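Local coordinates for TetR family Transcriptional regulator (Streptococcus agalactiae 2603V/R, PDB 3KKC), which probably binds DNA as a transcriptional regulator of the TetR family, through a helix-turn-helix domain, at residues Thr34-Ile39 against Val44-Phe49; Ser51-Glu54 against Val58-Lys61. One frame throughout, in Å; residues are numbered along the deposited sequence.

Interaction 1: Thr34-Ile39 against Val44-Phe49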
loop_
_atom_site.group_PDB
_atom_site.type_symbol
_atom_site.label_atom_id
_atom_site.label_comp_id
_atom_site.label_asym_id
_atom_site.label_seq_id
_atom_site.Cartn_x
_atom_site.Cartn_y
_atom_site.Cartn_z
ATOM N N THR A 34 14.987 16.760 -9.171
ATOM C CA THR A 34 15.793 16.755 -10.395
ATOM C C THR A 34 17.241 17.157 -10.115
ATOM O O THR A 34 17.493 17.978 -9.243
ATOM C CB THR A 34 15.235 17.749 -11.435
ATOM O OG1 THR A 34 15.024 19.024 -10.807
ATOM C CG2 THR A 34 13.921 17.245 -12.025
ATOM N N VAL A 35 18.183 16.599 -10.876
ATOM C CA VAL A 35 19.614 16.860 -10.671
ATOM C C VAL A 35 19.973 18.335 -10.425
ATOM O O VAL A 35 20.919 18.634 -9.696
ATOM C CB VAL A 35 20.478 16.306 -11.830
ATOM C CG1 VAL A 35 21.897 16.838 -11.731
ATOM C CG2 VAL A 35 20.486 14.789 -11.805
ATOM N N GLN A 36 19.216 19.252 -11.019
ATOM C CA GLN A 36 19.468 20.671 -10.802
ATOM C C GLN A 36 19.114 21.093 -9.383
ATOM O O GLN A 36 19.742 22.002 -8.827
ATOM C CB GLN A 36 18.732 21.542 -11.823
ATOM C CG GLN A 36 19.169 21.310 -13.271
ATOM C CD GLN A 36 20.661 21.512 -13.478
ATOM O OE1 GLN A 36 21.222 21.069 -14.484
ATOM N NE2 GLN A 36 21.311 22.182 -12.522
ATOM N N ASP A 37 18.111 20.441 -8.803
ATOM C CA ASP A 37 17.802 20.651 -7.394
ATOM C C ASP A 37 19.034 20.285 -6.576
ATOM O O ASP A 37 19.477 21.049 -5.718
ATOM C CB ASP A 37 16.620 19.789 -6.931
ATOM C CG ASP A 37 15.381 19.973 -7.789
ATOM O OD1 ASP A 37 15.473 20.657 -8.827
ATOM O OD2 ASP A 37 14.320 19.412 -7.423
ATOM N N VAL A 38 19.586 19.113 -6.877
ATOM C CA VAL A 38 20.684 18.547 -6.119
ATOM C C VAL A 38 21.915 19.438 -6.126
ATOM O O VAL A 38 22.612 19.547 -5.119
ATOM C CB VAL A 38 21.049 17.156 -6.626
ATOM C CG1 VAL A 38 22.281 16.650 -5.898
ATOM C CG2 VAL A 38 19.886 16.216 -6.395
ATOM N N ILE A 39 22.175 20.084 -7.258
ATOM C CA ILE A 39 23.284 21.034 -7.361
ATOM C C ILE A 39 23.015 22.308 -6.565
ATOM O O ILE A 39 23.860 22.745 -5.786
ATOM C CB ILE A 39 23.521 21.418 -8.820
ATOM C CG1 ILE A 39 23.833 20.167 -9.647
ATOM C CG2 ILE A 39 24.608 22.513 -8.937
ATOM C CD1 ILE A 39 23.316 20.250 -11.072
ATOM N N VAL A 44 27.911 22.421 -6.275
ATOM C CA VAL A 44 28.855 21.847 -7.215
ATOM C C VAL A 44 28.178 21.719 -8.575
ATOM O O VAL A 44 27.029 21.296 -8.665
ATOM C CB VAL A 44 29.384 20.484 -6.732
ATOM C CG1 VAL A 44 28.284 19.437 -6.787
ATOM C CG2 VAL A 44 30.588 20.058 -7.559
ATOM N N GLY A 45 28.892 22.096 -9.629
ATOM C CA GLY A 45 28.314 22.172 -10.957
ATOM C C GLY A 45 27.945 20.847 -11.594
ATOM O O GLY A 45 28.333 19.781 -11.120
ATOM N N ARG A 46 27.200 20.939 -12.693
ATOM C CA ARG A 46 26.701 19.792 -13.457
ATOM C C ARG A 46 27.791 18.802 -13.886
ATOM O O ARG A 46 27.581 17.586 -13.859
ATOM C CB ARG A 46 25.930 20.297 -14.689
ATOM C CG ARG A 46 25.375 19.214 -15.576
ATOM C CD ARG A 46 23.860 19.268 -15.630
ATOM N NE ARG A 46 23.323 18.151 -16.399
ATOM C CZ ARG A 46 22.336 18.255 -17.285
ATOM N NH1 ARG A 46 21.769 19.434 -17.513
ATOM N NH2 ARG A 46 21.914 17.180 -17.944
ATOM N N SER A 47 28.951 19.325 -14.280
ATOM C CA SER A 47 30.036 18.498 -14.814
ATOM C C SER A 47 30.652 17.569 -13.765
ATOM O O SER A 47 30.912 16.396 -14.035
ATOM C CB SER A 47 31.122 19.377 -15.445
ATOM O OG SER A 47 31.770 20.174 -14.467
ATOM N N THR A 48 30.887 18.101 -12.573
ATOM C CA THR A 48 31.519 17.326 -11.514
ATOM C C THR A 48 30.569 16.289 -10.873
ATOM O O THR A 48 30.962 15.146 -10.625
ATOM C CB THR A 48 32.166 18.252 -10.462
ATOM O OG1 THR A 48 31.559 19.548 -10.535
ATOM C CG2 THR A 48 33.663 18.392 -10.728
ATOM N N PHE A 49 29.324 16.681 -10.613
ATOM C CA PHE A 49 28.308 15.721 -10.183
ATOM C C PHE A 49 28.437 14.457 -11.010
ATOM O O PHE A 49 28.649 13.377 -10.468
ATOM C CB PHE A 49 26.886 16.290 -10.333
ATOM C CG PHE A 49 25.798 15.247 -10.239
ATOM C CD1 PHE A 49 25.510 14.620 -9.032
ATOM C CD2 PHE A 49 25.065 14.888 -11.357
ATOM C CE1 PHE A 49 24.506 13.645 -8.945
ATOM C CE2 PHE A 49 24.062 13.921 -11.282
ATOM C CZ PHE A 49 23.789 13.300 -10.076
#

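Interaction 2: Ser51-Glu54 against Val58-Lys61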
loop_
_atom_site.group_PDB
_atom_site.type_symbol
_atom_site.label_atom_id
_atom_site.label_comp_id
_atom_site.label_asym_id
_atom_site.label_seq_id
_atom_site.Cartn_x
_atom_site.Cartn_y
_atom_site.Cartn_z
ATOM N N SER A 51 30.696 13.245 -12.504
ATOM C CA SER A 51 31.980 12.566 -12.343
ATOM C C SER A 51 31.989 11.664 -11.106
ATOM O O SER A 51 32.963 10.950 -10.851
ATOM C CB SER A 51 33.101 13.583 -12.194
ATOM O OG SER A 51 33.276 13.880 -10.822
ATOM N N HIS A 52 30.910 11.724 -10.328
ATOM C CA HIS A 52 30.760 10.891 -9.136
ATOM C C HIS A 52 29.556 9.960 -9.223
ATOM O O HIS A 52 29.558 8.877 -8.631
ATOM C CB HIS A 52 30.613 11.759 -7.893
ATOM C CG HIS A 52 31.887 12.402 -7.455
ATOM N ND1 HIS A 52 32.022 13.766 -7.317
ATOM C CD2 HIS A 52 33.087 11.867 -7.128
ATOM C CE1 HIS A 52 33.251 14.044 -6.918
ATOM N NE2 HIS A 52 33.915 12.909 -6.794
ATOM N N TYR A 53 28.532 10.396 -9.955
ATOM C CA TYR A 53 27.259 9.693 -10.017
ATOM C C TYR A 53 26.739 9.627 -11.431
ATOM O O TYR A 53 26.323 10.640 -11.986
ATOM C CB TYR A 53 26.229 10.402 -9.144
ATOM C CG TYR A 53 26.640 10.452 -7.693
ATOM C CD1 TYR A 53 26.818 9.278 -6.964
ATOM C CD2 TYR A 53 26.866 11.669 -7.055
ATOM C CE1 TYR A 53 27.205 9.318 -5.654
ATOM C CE2 TYR A 53 27.249 11.716 -5.741
ATOM C CZ TYR A 53 27.417 10.541 -5.050
ATOM O OH TYR A 53 27.799 10.585 -3.739
ATOM N N GLU A 54 26.757 8.429 -12.005
ATOM C CA GLU A 54 26.226 8.192 -13.343
ATOM C C GLU A 54 24.875 8.878 -13.589
ATOM O O GLU A 54 24.573 9.274 -14.712
ATOM C CB GLU A 54 26.096 6.687 -13.584
ATOM C CG GLU A 54 25.417 6.306 -14.898
ATOM C CD GLU A 54 24.680 4.967 -14.808
ATOM O OE1 GLU A 54 24.416 4.503 -13.669
ATOM O OE2 GLU A 54 24.357 4.388 -15.877
ATOM N N VAL A 58 21.711 6.194 -9.134
ATOM C CA VAL A 58 22.708 5.583 -8.264
ATOM C C VAL A 58 22.865 6.259 -6.891
ATOM O O VAL A 58 23.540 5.719 -6.027
ATOM C CB VAL A 58 24.071 5.383 -8.959
ATOM C CG1 VAL A 58 23.870 4.610 -10.263
ATOM C CG2 VAL A 58 24.748 6.711 -9.202
ATOM N N LEU A 59 22.232 7.415 -6.686
ATOM C CA LEU A 59 22.197 8.022 -5.352
ATOM C C LEU A 59 21.185 7.291 -4.507
ATOM O O LEU A 59 21.428 7.002 -3.337
ATOM C CB LEU A 59 21.791 9.495 -5.386
ATOM C CG LEU A 59 22.775 10.516 -5.932
ATOM C CD1 LEU A 59 22.595 10.574 -7.425
ATOM C CD2 LEU A 59 22.510 11.871 -5.306
ATOM N N LEU A 60 20.031 7.019 -5.097
ATOM C CA LEU A 60 19.001 6.283 -4.397
ATOM C C LEU A 60 19.559 4.924 -4.003
ATOM O O LEU A 60 19.421 4.481 -2.851
ATOM C CB LEU A 60 17.786 6.103 -5.285
ATOM C CG LEU A 60 16.659 5.602 -4.419
ATOM C CD1 LEU A 60 16.476 6.591 -3.303
ATOM C CD2 LEU A 60 15.406 5.470 -5.230
ATOM N N LYS A 61 20.204 4.279 -4.970
ATOM C CA LYS A 61 20.785 2.957 -4.784
ATOM C C LYS A 61 21.833 2.989 -3.652
ATOM O O LYS A 61 21.640 2.365 -2.608
ATOM C CB LYS A 61 21.367 2.472 -6.113
ATOM C CG LYS A 61 22.285 1.260 -6.062
ATOM C CD LYS A 61 23.431 1.469 -7.078
ATOM C CE LYS A 61 24.255 0.215 -7.334
ATOM N NZ LYS A 61 23.372 -0.972 -7.524
#

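Interaction 1: Thr34-Ile39 against Val44-Phe49
Val35 sets both of its methyl groups against the ring of Phe49: CG1 lies 3.7 Å from CE2 of Phe49, and CG2 is 3.7 Å from that same CE2 of Phe49 and reaches on toward CZ. The contact joins the two helices of the predicted helix-turn-helix, 35-42 and 46-49, the second of which in TetR-family proteins is the recognition helix that enters the DNA major groove. Phe49 reaches back from that helix because its CG is anti to the backbone N (chi1 165°). The buried ring also rests on Ile17 of helix 4-24, as do Val38 and Val44, so the first helix of the domain backs the pair. At the turn between the helices, Ile39 extends CD1 to within 4.2 Å of Arg46 CA. On the exposed side Gln36 crosses Arg46 at about a right angle, amide and guanidinium planes 68° apart. A bend at chi2 (-56°) brings the amide oxygen round, and OE1 of Gln36 sits 3.4 Å from CD of Arg46. The start of helix 35-42 is tied on itself: Thr34 OG1 donates to OD1 of Asp37 at 2.6 Å, arriving from above the carboxylate plane, while the backbone N of Thr34 makes a weak bond to the other oxygen, OD2 of Asp37, at 3.2 Å.

Interaction 2: Ser51-Glu54 against Val58-Lys61
The loop residues 51-54 pass beside the beginning of helix 57-71 and come nearest at Tyr53 and Val58, whose CA atoms are 6.4 Å apart. The segments meet mainly through side-chain packing, centred on Tyr53, whose CB points toward the helix. CB of Tyr53 touches CG2 of Val58 and CD1 of Leu59, each at 4.0 Å. The ring takes the two helix residues differently. Leu59 comes over one face in a CH-pi contact, with its CG 4.3 Å from the centroid of the Tyr53 ring and only 11° off the ring normal; the opposite face has CB of His52 above it, displaced toward the rim. Val58 stays at the ring's edge, where its CG2 lies near the ring plane, 4.0 Å from CD1 of Tyr53. This loop leads out of the probable recognition helix of the predicted TetR-type helix-turn-helix into helix 57-71, which in this family connects the DNA-binding domain to the C-terminal body. Tyr53 also touches Lys14 and Ile17 of helix 4-24, and Leu59 touches Phe21 of that helix, so the buried Tyr53 side chain lies between helix 4-24 and helix 57-71. Val58 turns its two methyls to different neighbours. With CG1 anti to the carbonyl carbon (chi1 -53°), CG2 is left to Tyr53, while CG1 lies beside the exposed Glu54, whose extended side chain crosses at about a right angle and places OE1 3.5 Å from CG1 of Val58.

In the fold
Interaction 1 and interaction 2 follow each other along the chain, the first closing before the second opens, with centres about 11 Å apart on the same side of the chain's centre. All four segments fall within the TetR-type DNA-binding region. The centre of interaction 1, a surface contact, lies about 24 Å from the centre of the chain, and that of the partly buried interaction 2 about 17 Å from it. They meet where CE1 of Phe49 packs 3.9 Å from CD1 of Leu59, and both rest on helix 4-24. Packing thus passes from the predicted helix-turn-helix to helix 57-71, which also touches Tyr108 of helix 107-129 through Leu60 and Lys61.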